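Local coordinates for PA14 domain-containing protein (Clostridium clariflavum, PDB 6QDI) that probably senses biomass polysaccharides at the cell surface as an RsgI-type anti-sigma factor, through a calcium-binding tandem of PA14 domains, at residues F28-N33 with L108-N113. Residues are numbered along the deposited sequence; the frame is centred on the assembly and turned at random.
Sequences FFWGVN and LEYFNN. With CA (calcium ion), chain D.
Trp30 meets Tyr110 between the two sheets of the first PA14 domain, a beta sandwich, in a small, partly buried contact, strand 27-31 lying in one antiparallel sheet and strand 104-113 in the other. Trp30 CZ3 comes 3.6 Å from Tyr110 CE2 and 4.0 Å from Tyr110 CZ, so the six-membered edge of the indole does the touching, with the phenol carbons near the indole plane. Ring centroids 5.6 Å apart and planes at 52° define an oblique aromatic pair, and the two side chains pass each other in opposite directions. Trp30 holds its CG anti to the carbonyl carbon (chi1 -69°), whereas Tyr110 holds its own anti to the backbone N (chi1 162°); with both CB atoms directed across the gap, these torsions bring the CZ3 corner of Trp30 against the CE2-CZ side of Tyr110. Phe28 CB lies over the rim of one indole face, 3.4 Å from its plane, and Pro35 also touches Trp30. A type II' turn spans Trp30 to Asn33, with Asn33 N bonded to Trp30 O at 3.1 Å. Beyond the pair, the Tyr110 hydroxyl is hydrogen-bonded to Asp68 O, which ties the aromatic contact to a calcium-binding residue. Two residues along the strand, Asn112, whose CB points toward the same opposing segment, binds a calcium ion through OD1, together with Asp68 OD1, Asn69 OD1 and the backbone O atoms of Thr114 and Asn116. Asn112 ND2 donates a hydrogen bond to Gly115 O, and this bond and the 2.3 Å link from Asn112 OD1 to the calcium ion together hold the amide's rotation.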
loop_
_atom_site.group_PDB
_atom_site.type_symbol
_atom_site.label_atom_id
_atom_site.label_comp_id
_atom_site.label_asym_id
_atom_site.label_seq_id
_atom_site.Cartn_x
_atom_site.Cartn_y
_atom_site.Cartn_z
ATOM N N PHE A 28 9.341 -13.827 -8.751
ATOM C CA PHE A 28 8.275 -13.123 -9.451
ATOM C C PHE A 28 8.815 -12.159 -10.470
ATOM O O PHE A 28 9.779 -11.436 -10.215
ATOM C CB PHE A 28 7.394 -12.346 -8.467
ATOM C CG PHE A 28 6.537 -13.240 -7.652
ATOM C CD1 PHE A 28 5.416 -13.789 -8.202
ATOM C CD2 PHE A 28 6.839 -13.554 -6.340
ATOM C CE1 PHE A 28 4.599 -14.639 -7.483
ATOM C CE2 PHE A 28 6.019 -14.416 -5.601
ATOM C CZ PHE A 28 4.917 -14.962 -6.181
ATOM N N PHE A 29 8.167 -12.148 -11.617
ATOM C CA PHE A 29 8.441 -11.183 -12.627
ATOM C C PHE A 29 7.093 -10.706 -13.143
ATOM O O PHE A 29 6.370 -11.512 -13.784
ATOM C CB PHE A 29 9.288 -11.777 -13.759
ATOM C CG PHE A 29 9.654 -10.790 -14.803
ATOM C CD1 PHE A 29 8.709 -10.369 -15.792
ATOM C CD2 PHE A 29 10.921 -10.257 -14.881
ATOM C CE1 PHE A 29 9.032 -9.457 -16.759
ATOM C CE2 PHE A 29 11.234 -9.378 -15.875
ATOM C CZ PHE A 29 10.286 -8.969 -16.788
ATOM N N TRP A 30 6.721 -9.464 -12.835
ATOM C CA TRP A 30 5.371 -8.971 -13.100
ATOM C C TRP A 30 5.284 -8.055 -14.312
ATOM O O TRP A 30 4.180 -7.686 -14.725
ATOM C CB TRP A 30 4.822 -8.292 -11.844
ATOM C CG TRP A 30 4.536 -9.232 -10.750
ATOM C CD1 TRP A 30 3.689 -10.313 -10.778
ATOM C CD2 TRP A 30 5.053 -9.193 -9.420
ATOM N NE1 TRP A 30 3.660 -10.940 -9.572
ATOM C CE2 TRP A 30 4.470 -10.254 -8.707
ATOM C CE3 TRP A 30 5.959 -8.361 -8.763
ATOM C CZ2 TRP A 30 4.747 -10.497 -7.360
ATOM C CZ3 TRP A 30 6.236 -8.620 -7.411
ATOM C CH2 TRP A 30 5.639 -9.664 -6.750
ATOM N N GLY A 31 6.438 -7.653 -14.887
ATOM C CA GLY A 31 6.378 -6.734 -15.998
ATOM C C GLY A 31 5.797 -5.443 -15.495
ATOM O O GLY A 31 6.039 -5.029 -14.365
ATOM N N VAL A 32 4.966 -4.839 -16.330
ATOM C CA VAL A 32 4.284 -3.603 -15.932
ATOM C C VAL A 32 2.877 -3.875 -15.448
ATOM O O VAL A 32 2.112 -2.919 -15.248
ATOM C CB VAL A 32 4.280 -2.506 -17.027
ATOM C CG1 VAL A 32 5.710 -2.048 -17.265
ATOM C CG2 VAL A 32 3.640 -2.974 -18.309
ATOM N N ASN A 33 2.496 -5.132 -15.258
ATOM C CA ASN A 33 1.145 -5.459 -14.789
ATOM C C ASN A 33 1.132 -5.814 -13.341
ATOM O O ASN A 33 2.152 -6.030 -12.733
ATOM C CB ASN A 33 0.595 -6.601 -15.585
ATOM C CG ASN A 33 0.265 -6.158 -16.975
ATOM O OD1 ASN A 33 -0.290 -5.053 -17.180
ATOM N ND2 ASN A 33 0.647 -6.948 -17.933
ATOM N N LEU A 108 10.290 -10.633 4.144
ATOM C CA LEU A 108 10.815 -9.959 2.974
ATOM C C LEU A 108 9.760 -8.932 2.574
ATOM O O LEU A 108 8.626 -9.297 2.280
ATOM C CB LEU A 108 11.092 -10.940 1.846
ATOM C CG LEU A 108 11.948 -10.414 0.661
ATOM C CD1 LEU A 108 12.500 -11.571 -0.151
ATOM C CD2 LEU A 108 11.244 -9.490 -0.292
ATOM N N GLU A 109 10.165 -7.659 2.557
ATOM C CA GLU A 109 9.314 -6.573 2.107
ATOM C C GLU A 109 9.821 -6.062 0.753
ATOM O O GLU A 109 11.030 -6.016 0.521
ATOM C CB GLU A 109 9.299 -5.462 3.150
ATOM C CG GLU A 109 8.547 -5.865 4.395
ATOM C CD GLU A 109 8.616 -4.914 5.567
ATOM O OE1 GLU A 109 9.311 -3.885 5.489
ATOM O OE2 GLU A 109 7.890 -5.181 6.548
ATOM N N TYR A 110 8.885 -5.682 -0.107
ATOM C CA TYR A 110 9.194 -5.360 -1.496
ATOM C C TYR A 110 8.266 -4.245 -1.978
ATOM O O TYR A 110 7.084 -4.224 -1.595
ATOM C CB TYR A 110 8.947 -6.646 -2.343
ATOM C CG TYR A 110 8.799 -6.340 -3.812
ATOM C CD1 TYR A 110 9.897 -6.134 -4.628
ATOM C CD2 TYR A 110 7.540 -6.127 -4.360
ATOM C CE1 TYR A 110 9.743 -5.744 -5.948
ATOM C CE2 TYR A 110 7.368 -5.686 -5.661
ATOM C CZ TYR A 110 8.482 -5.482 -6.453
ATOM O OH TYR A 110 8.300 -5.059 -7.742
ATOM N N PHE A 111 8.753 -3.388 -2.882
ATOM C CA PHE A 111 7.865 -2.481 -3.589
ATOM C C PHE A 111 8.215 -2.293 -5.030
ATOM O O PHE A 111 9.395 -2.342 -5.410
ATOM C CB PHE A 111 7.715 -1.106 -2.875
ATOM C CG PHE A 111 8.900 -0.165 -2.991
ATOM C CD1 PHE A 111 9.002 0.732 -4.052
ATOM C CD2 PHE A 111 9.890 -0.136 -2.028
ATOM C CE1 PHE A 111 10.050 1.620 -4.144
ATOM C CE2 PHE A 111 10.934 0.774 -2.112
ATOM C CZ PHE A 111 11.037 1.647 -3.159
ATOM N N ASN A 112 7.194 -1.978 -5.825
ATOM C CA ASN A 112 7.335 -1.465 -7.184
ATOM C C ASN A 112 6.847 -0.041 -7.212
ATOM O O ASN A 112 5.712 0.231 -6.814
ATOM C CB ASN A 112 6.599 -2.294 -8.211
ATOM C CG ASN A 112 6.988 -1.899 -9.620
ATOM O OD1 ASN A 112 8.059 -1.340 -9.801
ATOM N ND2 ASN A 112 6.149 -2.183 -10.626
ATOM N N ASN A 113 7.682 0.876 -7.716
ATOM C CA ASN A 113 7.336 2.285 -7.868
ATOM C C ASN A 113 7.506 2.669 -9.349
ATOM O O ASN A 113 8.486 3.325 -9.705
ATOM C CB ASN A 113 8.212 3.134 -6.976
ATOM C CG ASN A 113 7.857 4.607 -7.016
ATOM O OD1 ASN A 113 6.859 5.031 -7.541
ATOM N ND2 ASN A 113 8.688 5.382 -6.411
HETATM CA CA CA D . 9.882 -0.586 -11.076
#